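Local coordinates for protein cadherin-23 (Mus musculus, PDB 5UZ8) that probably mediates calcium-dependent adhesion in hearing, its chain of cadherin repeats stiffened by calcium ions and thought to serve mechanotransduction in the inner ear, at residues A[112-117]-A[191-196]; A[135-140]-A[168-173]; A[239-244]-A[276-281]. One frame throughout, in Å; residues are numbered along the deposited sequence.

Contact 1. Residues A[112-117]-A[191-196]; sequences NNPIFD and AKDNPG. With CA (calcium ion), chain I.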
ATOM      1  N   ASN A 112       3.134  18.928  -2.413  1.00 14.04           N
ATOM      2  CA  ASN A 112       2.670  17.913  -1.473  1.00 14.53           C
ATOM      3  C   ASN A 112       2.732  16.519  -2.108  1.00 14.44           C
ATOM      4  O   ASN A 112       2.298  16.329  -3.251  1.00 13.87           O
ATOM      5  CB  ASN A 112       1.254  18.205  -0.993  1.00 13.68           C
ATOM      6  CG  ASN A 112       1.209  19.429  -0.084  1.00 14.53           C
ATOM      7  OD1 ASN A 112       1.410  19.304   1.127  1.00 15.06           O
ATOM      8  ND2 ASN A 112       1.042  20.613  -0.681  1.00 14.24           N
ATOM      9  N   ASN A 113       3.245  15.561  -1.351  1.00 15.58           N
ATOM     10  CA  ASN A 113       3.279  14.168  -1.785  1.00 15.84           C
ATOM     11  C   ASN A 113       1.942  13.529  -1.480  1.00 15.40           C
ATOM     12  O   ASN A 113       1.330  13.875  -0.464  1.00 15.52           O
ATOM     13  CB  ASN A 113       4.327  13.374  -1.005  1.00 17.28           C
ATOM     14  CG  ASN A 113       5.744  13.769  -1.363  1.00 19.22           C
ATOM     15  OD1 ASN A 113       6.071  14.920  -1.345  1.00 20.85           O
ATOM     16  ND2 ASN A 113       6.580  12.797  -1.694  1.00 21.57           N
ATOM     17  N   PRO A 114       1.574  12.486  -2.256  1.00 14.40           N
ATOM     18  CA  PRO A 114       0.486  11.623  -1.766  1.00 14.14           C
ATOM     19  C   PRO A 114       0.930  10.925  -0.502  1.00 14.48           C
ATOM     20  O   PRO A 114       2.097  10.503  -0.399  1.00 15.02           O
ATOM     21  CB  PRO A 114       0.252  10.620  -2.897  1.00 14.22           C
ATOM     22  CG  PRO A 114       1.010  11.107  -4.058  1.00 14.77           C
ATOM     23  CD  PRO A 114       2.124  12.007  -3.527  1.00 14.82           C
ATOM     24  N   ILE A 115       0.045  10.860   0.468  1.00 14.71           N
ATOM     25  CA  ILE A 115       0.344  10.320   1.808  1.00 15.77           C
ATOM     26  C   ILE A 115      -0.692   9.259   2.097  1.00 15.42           C
ATOM     27  O   ILE A 115      -1.895   9.535   2.047  1.00 14.32           O
ATOM     28  CB  ILE A 115       0.293  11.393   2.899  1.00 17.07           C
ATOM     29  CG1 ILE A 115       1.418  12.431   2.691  1.00 18.31           C
ATOM     30  CG2 ILE A 115       0.450  10.764   4.292  1.00 18.39           C
ATOM     31  CD1 ILE A 115       1.255  13.695   3.527  1.00 19.47           C
ATOM     32  N   PHE A 116      -0.229   8.037   2.377  1.00 15.54           N
ATOM     33  CA  PHE A 116      -1.158   6.939   2.679  1.00 16.00           C
ATOM     34  C   PHE A 116      -1.917   7.142   3.969  1.00 17.78           C
ATOM     35  O   PHE A 116      -1.370   7.709   4.907  1.00 18.55           O
ATOM     36  CB  PHE A 116      -0.448   5.611   2.679  1.00 15.85           C
ATOM     37  CG  PHE A 116      -0.226   5.069   1.312  1.00 15.03           C
ATOM     38  CD1 PHE A 116      -1.255   4.449   0.631  1.00 14.74           C
ATOM     39  CD2 PHE A 116       1.001   5.212   0.684  1.00 15.36           C
ATOM     40  CE1 PHE A 116      -1.055   3.946  -0.656  1.00 14.42           C
ATOM     41  CE2 PHE A 116       1.203   4.707  -0.586  1.00 14.96           C
ATOM     42  CZ  PHE A 116       0.183   4.092  -1.266  1.00 14.58           C
ATOM     43  N   ASP A 117      -3.176   6.721   4.011  1.00 18.23           N
ATOM     44  CA  ASP A 117      -4.070   6.918   5.159  0.50 19.68           C
ATOM     45  C   ASP A 117      -3.682   5.996   6.356  1.00 20.69           C
ATOM     46  O   ASP A 117      -4.109   6.232   7.480  1.00 22.63           O
ATOM     47  CB  ASP A 117      -5.557   6.682   4.756  0.50 19.75           C
ATOM     48  CG  ASP A 117      -6.204   7.862   3.955  0.50 20.29           C
ATOM     49  OD1 ASP A 117      -5.548   8.877   3.636  0.50 20.74           O
ATOM     50  OD2 ASP A 117      -7.423   7.780   3.663  0.50 20.18           O
ATOM     51  N   ALA A 191       2.006   5.266  -4.373  1.00 13.79           N
ATOM     52  CA  ALA A 191       1.073   6.303  -4.813  1.00 13.55           C
ATOM     53  C   ALA A 191       1.919   7.409  -5.444  1.00 14.45           C
ATOM     54  O   ALA A 191       2.854   7.899  -4.801  1.00 14.85           O
ATOM     55  CB  ALA A 191       0.293   6.842  -3.637  1.00 12.97           C
ATOM     56  N   LYS A 192       1.622   7.771  -6.691  1.00 14.22           N
ATOM     57  CA  LYS A 192       2.420   8.757  -7.423  1.00 15.06           C
ATOM     58  C   LYS A 192       1.461   9.798  -8.017  1.00 14.06           C
ATOM     59  O   LYS A 192       0.473   9.449  -8.687  1.00 13.52           O
ATOM     60  CB  LYS A 192       3.260   8.059  -8.484  1.00 17.19           C
ATOM     61  CG  LYS A 192       4.175   8.946  -9.307  1.00 19.65           C
ATOM     62  CD  LYS A 192       4.898   8.137 -10.409  1.00 22.03           C
ATOM     63  CE  LYS A 192       5.665   6.948  -9.883  1.00 23.48           C
ATOM     64  NZ  LYS A 192       6.588   6.365 -10.913  1.00 25.80           N
ATOM     65  N   ASP A 193       1.717  11.062  -7.741  1.00 13.43           N
ATOM     66  CA  ASP A 193       0.821  12.112  -8.182  1.00 13.13           C
ATOM     67  C   ASP A 193       1.161  12.584  -9.595  1.00 13.59           C
ATOM     68  O   ASP A 193       2.064  12.045 -10.224  1.00 14.20           O
ATOM     69  CB  ASP A 193       0.774  13.258  -7.139  1.00 13.07           C
ATOM     70  CG  ASP A 193       2.040  14.076  -7.095  1.00 13.62           C
ATOM     71  OD1 ASP A 193       2.880  13.997  -8.030  1.00 14.09           O
ATOM     72  OD2 ASP A 193       2.164  14.846  -6.124  1.00 13.70           O
ATOM     73  N   ASN A 194       0.430  13.591 -10.081  1.00 13.53           N
ATOM     74  CA  ASN A 194       0.745  14.343 -11.289  1.00 14.77           C
ATOM     75  C   ASN A 194       0.929  13.460 -12.540  1.00 15.74           C
ATOM     76  O   ASN A 194       1.976  13.492 -13.202  1.00 16.15           O
ATOM     77  CB  ASN A 194       1.979  15.267 -11.039  1.00 15.15           C
ATOM     78  CG  ASN A 194       2.181  16.316 -12.122  1.00 16.17           C
ATOM     79  OD1 ASN A 194       1.273  16.657 -12.887  1.00 15.92           O
ATOM     80  ND2 ASN A 194       3.416  16.860 -12.178  1.00 17.05           N
ATOM     81  N   PRO A 195      -0.086  12.615 -12.829  1.00 16.20           N
ATOM     82  CA  PRO A 195       0.061  11.663 -13.921  1.00 17.26           C
ATOM     83  C   PRO A 195       0.326  12.326 -15.268  1.00 18.47           C
ATOM     84  O   PRO A 195      -0.145  13.426 -15.557  1.00 18.27           O
ATOM     85  CB  PRO A 195      -1.271  10.865 -13.879  1.00 16.99           C
ATOM     86  CG  PRO A 195      -2.249  11.840 -13.281  1.00 16.34           C
ATOM     87  CD  PRO A 195      -1.434  12.572 -12.231  1.00 15.36           C
ATOM     88  N   GLY A 196       1.156  11.668 -16.065  1.00 20.36           N
ATOM     89  CA  GLY A 196       1.498  12.116 -17.388  1.00 22.81           C
ATOM     90  C   GLY A 196       2.648  13.114 -17.448  1.00 24.60           C
ATOM     91  O   GLY A 196       3.185  13.354 -18.516  1.00 25.61           O
TER
HETATM   92 CA    CA I2608       0.934  16.515  -5.091  1.00 13.06          CA
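The calcium site at the linker between successive cadherin repeats brings these segments together: the backbone carbonyl of Asn112 and the carboxylate of Asp193 share one ion. Asn112 O and Asp193 OD2 each lie 2.3 Å from the calcium. These two oxygens come within 3.2 Å, the cation probably offsetting their repulsion. Asp193 CG sits between its backbone N and carbonyl carbon (chi1 71°), a torsion that brings OD2 to the metal. The same side chain also pairs with Arg203, outside both segments. The side chains of Asn110, Asp142 and Asp144 and the backbone O of Phe148 complete the site. Away from the ion, towards Ala191, the contact turns apolar. The Pro114 ring crosses the Asp193 side chain at about a right angle, with Pro114 CG 3.8 Å from Asp193 CB, while Pro114 CB meets Ala191 CB at 3.9 Å. Phe116 brings the far end of its ring obliquely to the same methyl, CZ lying 3.6 Å from Ala191 CB. Strand 115-116 borders strand 134-141 in one sheet and strand 184-193 belongs to the other, so Pro114, Phe116 and Ala191 meet between the two sheets, with Ile151 and Tyr153 beside them.

Contact 2. Residues A[135-140]-A[168-173]; sequences ILRVTA and TGDISV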
ATOM      1  N   ILE A 135      -8.985  -7.947  -2.146  1.00 17.15           N
ATOM      2  CA  ILE A 135      -8.540  -8.281  -0.788  1.00 18.19           C
ATOM      3  C   ILE A 135      -8.613  -7.077   0.147  1.00 18.19           C
ATOM      4  O   ILE A 135      -9.063  -7.202   1.283  1.00 17.94           O
ATOM      5  CB  ILE A 135      -7.128  -8.836  -0.808  1.00 18.00           C
ATOM      6  CG1 ILE A 135      -7.142 -10.185  -1.517  1.00 18.88           C
ATOM      7  CG2 ILE A 135      -6.615  -9.043   0.606  1.00 18.55           C
ATOM      8  CD1 ILE A 135      -5.767 -10.716  -1.778  1.00 19.25           C
ATOM      9  N   LEU A 136      -8.117  -5.934  -0.321  1.00 17.97           N
ATOM     10  CA  LEU A 136      -8.175  -4.700   0.457  1.00 19.10           C
ATOM     11  C   LEU A 136      -8.002  -3.511  -0.483  1.00 18.60           C
ATOM     12  O   LEU A 136      -7.616  -3.677  -1.634  1.00 17.78           O
ATOM     13  CB  LEU A 136      -7.047  -4.673   1.495  1.00 20.08           C
ATOM     14  CG  LEU A 136      -5.698  -4.412   0.813  1.00 21.47           C
ATOM     15  CD1 LEU A 136      -4.867  -3.384   1.532  1.00 22.82           C
ATOM     16  CD2 LEU A 136      -4.964  -5.697   0.544  1.00 23.22           C
ATOM     17  N   ARG A 137      -8.301  -2.332   0.035  1.00 18.29           N
ATOM     18  CA  ARG A 137      -8.113  -1.100  -0.703  0.50 17.81           C
ATOM     19  C   ARG A 137      -7.130  -0.219   0.071  1.00 17.67           C
ATOM     20  O   ARG A 137      -7.302  -0.006   1.257  1.00 17.12           O
ATOM     21  CB  ARG A 137      -9.464  -0.399  -0.843  0.50 18.56           C
ATOM     22  CG  ARG A 137      -9.457   0.862  -1.694  0.50 18.61           C
ATOM     23  CD  ARG A 137     -10.893   1.326  -1.923  0.50 19.74           C
ATOM     24  NE  ARG A 137     -11.459   0.818  -3.161  0.50 20.59           N
ATOM     25  CZ  ARG A 137     -12.754   0.611  -3.391  0.50 22.25           C
ATOM     26  NH1 ARG A 137     -13.155   0.180  -4.586  0.50 22.19           N
ATOM     27  NH2 ARG A 137     -13.655   0.825  -2.432  0.50 23.83           N
ATOM     28  N   VAL A 138      -6.107   0.274  -0.609  1.00 16.94           N
ATOM     29  CA  VAL A 138      -5.203   1.267  -0.065  1.00 16.69           C
ATOM     30  C   VAL A 138      -5.651   2.640  -0.553  1.00 16.39           C
ATOM     31  O   VAL A 138      -6.145   2.772  -1.678  1.00 15.51           O
ATOM     32  CB  VAL A 138      -3.742   0.985  -0.426  1.00 16.58           C
ATOM     33  CG1 VAL A 138      -3.357  -0.414   0.044  1.00 17.27           C
ATOM     34  CG2 VAL A 138      -3.441   1.192  -1.900  1.00 16.96           C
ATOM     35  N   THR A 139      -5.483   3.655   0.300  1.00 16.44           N
ATOM     36  CA  THR A 139      -5.845   5.012  -0.072  1.00 15.76           C
ATOM     37  C   THR A 139      -4.755   5.969   0.415  1.00 14.73           C
ATOM     38  O   THR A 139      -4.346   5.924   1.597  1.00 14.75           O
ATOM     39  CB  THR A 139      -7.194   5.421   0.565  1.00 17.51           C
ATOM     40  OG1 THR A 139      -8.247   4.526   0.151  1.00 18.48           O
ATOM     41  CG2 THR A 139      -7.557   6.850   0.206  1.00 17.93           C
ATOM     42  N   ALA A 140      -4.317   6.831  -0.491  1.00 13.47           N
ATOM     43  CA  ALA A 140      -3.485   7.990  -0.179  1.00 13.61           C
ATOM     44  C   ALA A 140      -4.256   9.282  -0.493  1.00 13.33           C
ATOM     45  O   ALA A 140      -5.226   9.248  -1.241  1.00 13.17           O
ATOM     46  CB  ALA A 140      -2.225   7.924  -0.998  1.00 13.07           C
ATOM     47  N   THR A 168      -8.502   3.023  -7.976  1.00 14.14           N
ATOM     48  CA  THR A 168      -9.158   2.789  -6.685  1.00 14.54           C
ATOM     49  C   THR A 168      -8.188   2.417  -5.590  1.00 14.12           C
ATOM     50  O   THR A 168      -8.514   2.549  -4.401  1.00 14.59           O
ATOM     51  CB  THR A 168     -10.207   1.686  -6.783  1.00 15.45           C
ATOM     52  OG1 THR A 168      -9.562   0.443  -7.138  1.00 15.50           O
ATOM     53  CG2 THR A 168     -11.285   2.026  -7.834  1.00 16.61           C
ATOM     54  N   GLY A 169      -7.034   1.862  -5.958  1.00 13.55           N
ATOM     55  CA  GLY A 169      -6.181   1.221  -4.959  1.00 13.39           C
ATOM     56  C   GLY A 169      -6.637  -0.146  -4.452  1.00 13.31           C
ATOM     57  O   GLY A 169      -6.061  -0.633  -3.483  1.00 12.86           O
ATOM     58  N   ASP A 170      -7.617  -0.764  -5.105  1.00 14.06           N
ATOM     59  CA  ASP A 170      -8.040  -2.122  -4.804  1.00 14.48           C
ATOM     60  C   ASP A 170      -6.951  -3.095  -5.213  1.00 14.13           C
ATOM     61  O   ASP A 170      -6.529  -3.100  -6.386  1.00 13.79           O
ATOM     62  CB  ASP A 170      -9.296  -2.514  -5.555  1.00 15.74           C
ATOM     63  CG  ASP A 170     -10.569  -1.960  -4.922  1.00 17.60           C
ATOM     64  OD1 ASP A 170     -10.594  -1.665  -3.701  1.00 18.88           O
ATOM     65  OD2 ASP A 170     -11.542  -1.814  -5.656  1.00 18.45           O
ATOM     66  N   ILE A 171      -6.508  -3.899  -4.250  1.00 13.30           N
ATOM     67  CA  ILE A 171      -5.548  -4.974  -4.488  1.00 13.50           C
ATOM     68  C   ILE A 171      -6.329  -6.282  -4.607  1.00 14.11           C
ATOM     69  O   ILE A 171      -7.107  -6.623  -3.681  1.00 14.62           O
ATOM     70  CB  ILE A 171      -4.504  -5.038  -3.383  1.00 13.57           C
ATOM     71  CG1 ILE A 171      -3.676  -3.736  -3.395  1.00 13.75           C
ATOM     72  CG2 ILE A 171      -3.575  -6.240  -3.592  1.00 13.94           C
ATOM     73  CD1 ILE A 171      -2.667  -3.593  -2.262  1.00 14.00           C
ATOM     74  N   SER A 172      -6.126  -6.970  -5.733  1.00 14.33           N
ATOM     75  CA  SER A 172      -6.884  -8.183  -6.049  0.50 14.96           C
ATOM     76  C   SER A 172      -5.978  -9.381  -6.309  1.00 15.09           C
ATOM     77  O   SER A 172      -4.800  -9.237  -6.600  1.00 14.50           O
ATOM     78  CB  SER A 172      -7.803  -7.973  -7.246  0.50 15.81           C
ATOM     79  OG  SER A 172      -7.081  -7.631  -8.418  0.50 15.66           O
ATOM     80  N   VAL A 173      -6.570 -10.559  -6.217  1.00 15.60           N
ATOM     81  CA  VAL A 173      -5.880 -11.808  -6.519  1.00 16.01           C
ATOM     82  C   VAL A 173      -5.761 -11.924  -8.026  1.00 17.31           C
ATOM     83  O   VAL A 173      -6.767 -11.946  -8.722  1.00 18.53           O
ATOM     84  CB  VAL A 173      -6.651 -13.024  -6.002  1.00 16.04           C
ATOM     85  CG1 VAL A 173      -5.899 -14.316  -6.358  1.00 15.98           C
ATOM     86  CG2 VAL A 173      -6.831 -12.922  -4.496  1.00 15.70           C
TER
HETATM   87  O   HOH W   1      -8.651   4.504  -2.652  1.00 22.29           O
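Strands 135-137 and 170-173 run antiparallel, their axes 4.7 Å apart at closest and their directions 165° apart, with a classic beta bulge where Ile135 and Leu136 both face Ile171. Two short backbone bonds clamp the bulge: Ile135 N to Ile171 O and Ile171 N to Leu136 O, each 2.8 Å. Beyond them Val138 N reaches Gly169 O from above the carbonyl plane. Arg137 and Asp170, a non-hydrogen-bonded pair, join their charged ends on one face of the sheet. The arginine side chain starts out extended, CG anti to the backbone N (chi1 -175°), then bends at chi3 and lays its guanidinium against the carboxylate, the two planes 24° apart. Asp170 OD1 lies over one guanidinium face, 2.7 Å from Arg137 NE in a salt bridge, whereas Arg137 NH1 gives OD2 a weak, bent hydrogen bond. This is one of two modelled conformers of Arg137, so the pairing is probably not its only state. On the other face Leu136 and Ile171 lie side by side, pointing the same way, with Leu136 CD2 4.0 Å from Ile171 CB. Ile171 CD1 carries on to Val138 CG1, and Ile135 CD1 touches Val173 CG2 at 3.7 Å. At the turn end Thr168 OG1 accepts from Asp170 N in an ST turn, and a water joins Thr168 O, Val138 O and Thr139 OG1. With Val209 of the facing sheet touching Leu136, Val138 and Ile171, this is the two-sheet Greek-key sandwich of a cadherin repeat, salt bridge outward and aliphatic groups inward.

Contact 3. Residues A[239-244]-A[276-281]; sequences GTSVIT and SGLVTT
Leu278 leans toward strand 241-244 from its place opposite Thr244. Its CB leads to CG, set anti to the backbone N (chi1 175°), and there the chain forks. CD1 comes to rest 3.6 Å from Thr244 OG1 and 3.7 Å from Ile243 O, and Ser241 OG lies against both methyls, 3.8 Å from Leu278 CD1 and 3.9 Å from Leu278 CD2. Between the two backbones the antiparallel strands make a classic beta bulge, Val242 and Ile243 both facing Val279: Val242 N donates to Val279 O, and Val279 N to Ile243 O, each at 2.8 Å. Ile243 CG2 lies alongside Val279 CB, both side chains pointing the same way, and Val242 CB meets Val279 CG1. At the far end Thr281 grips the opposite backbone through more than one group. Its N gives a bond to Thr240 O, its own O takes one from Gly239 N, and its hydroxyl OG1 accepts from Thr240 N at 3.2 Å. Strand 278-281 is the middle one of three, with strand 270-272 along its other edge; Phe270 touches Val242 and Thr281, and Val232 of strand 227-233 in the facing sheet packs on the same two residues.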
ATOM      1  N   GLY A 239       3.046 -58.133  20.676  1.00 27.72           N
ATOM      2  CA  GLY A 239       3.732 -56.898  21.026  1.00 28.39           C
ATOM      3  C   GLY A 239       5.086 -56.737  20.359  1.00 27.67           C
ATOM      4  O   GLY A 239       5.757 -55.740  20.587  1.00 28.45           O
ATOM      5  N   THR A 240       5.493 -57.689  19.523  1.00 26.10           N
ATOM      6  CA  THR A 240       6.795 -57.618  18.866  1.00 26.10           C
ATOM      7  C   THR A 240       6.761 -56.499  17.808  1.00 25.16           C
ATOM      8  O   THR A 240       5.835 -56.430  16.980  1.00 22.81           O
ATOM      9  CB  THR A 240       7.164 -58.979  18.234  1.00 25.61           C
ATOM     10  OG1 THR A 240       7.327 -59.935  19.283  1.00 26.46           O
ATOM     11  CG2 THR A 240       8.464 -58.910  17.439  1.00 25.93           C
ATOM     12  N   SER A 241       7.748 -55.614  17.847  1.00 26.08           N
ATOM     13  CA  SER A 241       7.850 -54.559  16.826  1.00 26.09           C
ATOM     14  C   SER A 241       8.107 -55.112  15.445  1.00 24.98           C
ATOM     15  O   SER A 241       8.923 -56.018  15.286  1.00 25.90           O
ATOM     16  CB  SER A 241       8.957 -53.602  17.189  1.00 28.38           C
ATOM     17  OG  SER A 241       8.541 -52.877  18.319  1.00 30.51           O
ATOM     18  N   VAL A 242       7.428 -54.558  14.451  1.00 23.91           N
ATOM     19  CA  VAL A 242       7.546 -55.015  13.053  1.00 23.46           C
ATOM     20  C   VAL A 242       8.248 -53.954  12.204  1.00 24.50           C
ATOM     21  O   VAL A 242       9.277 -54.220  11.546  1.00 24.97           O
ATOM     22  CB  VAL A 242       6.161 -55.335  12.477  1.00 22.28           C
ATOM     23  CG1 VAL A 242       6.243 -55.710  11.004  1.00 22.13           C
ATOM     24  CG2 VAL A 242       5.512 -56.439  13.302  1.00 22.34           C
ATOM     25  N   ILE A 243       7.692 -52.743  12.233  1.00 23.79           N
ATOM     26  CA  ILE A 243       8.177 -51.651  11.408  1.00 24.59           C
ATOM     27  C   ILE A 243       7.501 -50.389  11.923  1.00 23.55           C
ATOM     28  O   ILE A 243       6.412 -50.485  12.523  1.00 21.67           O
ATOM     29  CB  ILE A 243       7.789 -51.871   9.920  1.00 24.40           C
ATOM     30  CG1 ILE A 243       8.501 -50.864   9.018  1.00 26.36           C
ATOM     31  CG2 ILE A 243       6.272 -51.873   9.703  1.00 23.11           C
ATOM     32  CD1 ILE A 243       8.401 -51.260   7.549  1.00 26.91           C
ATOM     33  N   THR A 244       8.148 -49.242  11.727  1.00 24.02           N
ATOM     34  CA  THR A 244       7.499 -47.944  11.964  1.00 23.81           C
ATOM     35  C   THR A 244       7.159 -47.263  10.647  1.00 23.52           C
ATOM     36  O   THR A 244       8.035 -47.038   9.787  1.00 23.78           O
ATOM     37  CB  THR A 244       8.392 -47.035  12.815  1.00 26.19           C
ATOM     38  OG1 THR A 244       8.583 -47.642  14.091  1.00 27.12           O
ATOM     39  CG2 THR A 244       7.769 -45.648  12.998  1.00 26.00           C
ATOM     40  N   SER A 276       2.275 -42.940  16.770  1.00 26.41           N
ATOM     41  CA  SER A 276       3.694 -43.159  16.470  1.00 26.44           C
ATOM     42  C   SER A 276       3.937 -43.880  15.150  1.00 24.65           C
ATOM     43  O   SER A 276       5.043 -43.840  14.621  1.00 24.85           O
ATOM     44  CB  SER A 276       4.356 -43.951  17.593  1.00 27.99           C
ATOM     45  OG  SER A 276       4.023 -45.313  17.513  1.00 26.48           O
ATOM     46  N   GLY A 277       2.931 -44.589  14.642  1.00 22.96           N
ATOM     47  CA  GLY A 277       3.123 -45.377  13.431  1.00 21.61           C
ATOM     48  C   GLY A 277       3.812 -46.709  13.659  1.00 21.57           C
ATOM     49  O   GLY A 277       4.089 -47.425  12.707  1.00 21.15           O
ATOM     50  N   LEU A 278       4.064 -47.076  14.908  1.00 22.43           N
ATOM     51  CA  LEU A 278       4.723 -48.358  15.169  1.00 22.44           C
ATOM     52  C   LEU A 278       3.731 -49.498  14.972  1.00 20.99           C
ATOM     53  O   LEU A 278       2.685 -49.538  15.638  1.00 20.58           O
ATOM     54  CB  LEU A 278       5.273 -48.412  16.591  1.00 24.28           C
ATOM     55  CG  LEU A 278       5.897 -49.754  17.032  1.00 25.20           C
ATOM     56  CD1 LEU A 278       7.037 -50.159  16.108  1.00 25.65           C
ATOM     57  CD2 LEU A 278       6.425 -49.663  18.460  1.00 27.36           C
ATOM     58  N   VAL A 279       4.092 -50.427  14.092  1.00 19.90           N
ATOM     59  CA  VAL A 279       3.324 -51.657  13.880  1.00 19.32           C
ATOM     60  C   VAL A 279       3.911 -52.770  14.772  1.00 19.97           C
ATOM     61  O   VAL A 279       5.133 -53.000  14.749  1.00 19.77           O
ATOM     62  CB  VAL A 279       3.375 -52.093  12.404  1.00 18.67           C
ATOM     63  CG1 VAL A 279       2.636 -53.414  12.182  1.00 18.41           C
ATOM     64  CG2 VAL A 279       2.791 -51.001  11.492  1.00 18.38           C
ATOM     65  N   THR A 280       3.032 -53.443  15.524  1.00 20.03           N
ATOM     66  CA  THR A 280       3.367 -54.602  16.330  1.00 20.93           C
ATOM     67  C   THR A 280       2.479 -55.784  16.000  1.00 20.24           C
ATOM     68  O   THR A 280       1.408 -55.620  15.400  1.00 19.81           O
ATOM     69  CB  THR A 280       3.209 -54.299  17.827  1.00 22.57           C
ATOM     70  OG1 THR A 280       1.917 -53.720  18.036  1.00 22.84           O
ATOM     71  CG2 THR A 280       4.306 -53.342  18.293  1.00 23.71           C
ATOM     72  N   THR A 281       2.934 -56.979  16.387  1.00 20.06           N
ATOM     73  CA  THR A 281       2.140 -58.195  16.209  1.00 19.51           C
ATOM     74  C   THR A 281       1.101 -58.239  17.328  1.00 20.41           C
ATOM     75  O   THR A 281       1.341 -57.678  18.399  1.00 20.63           O
ATOM     76  CB  THR A 281       3.003 -59.461  16.293  1.00 19.79           C
ATOM     77  OG1 THR A 281       3.676 -59.509  17.575  1.00 20.33           O
ATOM     78  CG2 THR A 281       4.038 -59.474  15.142  1.00 19.35           C
TER

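Overall arrangement
Contacts 1 and 2 belong to one cadherin repeat and contact 3 to the next. The first two have centres about 15 Å apart and touch directly: Asp117 N lies 2.8 Å from Thr139 O in a probable hydrogen bond, and Ala191 CB packs on Ala140 CB. Contact 1 helps form one calcium linker. The bound glutathione lies at the other, between this repeat and the next; contact 2, in the body of the repeat, does not form its pocket, the Val173 side chain staying about 11 Å away. Contact 3 stands apart, its centre about 55 Å from that of contact 2 and 67 Å from that of contact 1, touching neither, yet pairs the strands corresponding to those of contact 2 around a similar bulge, as expected of repeated domains.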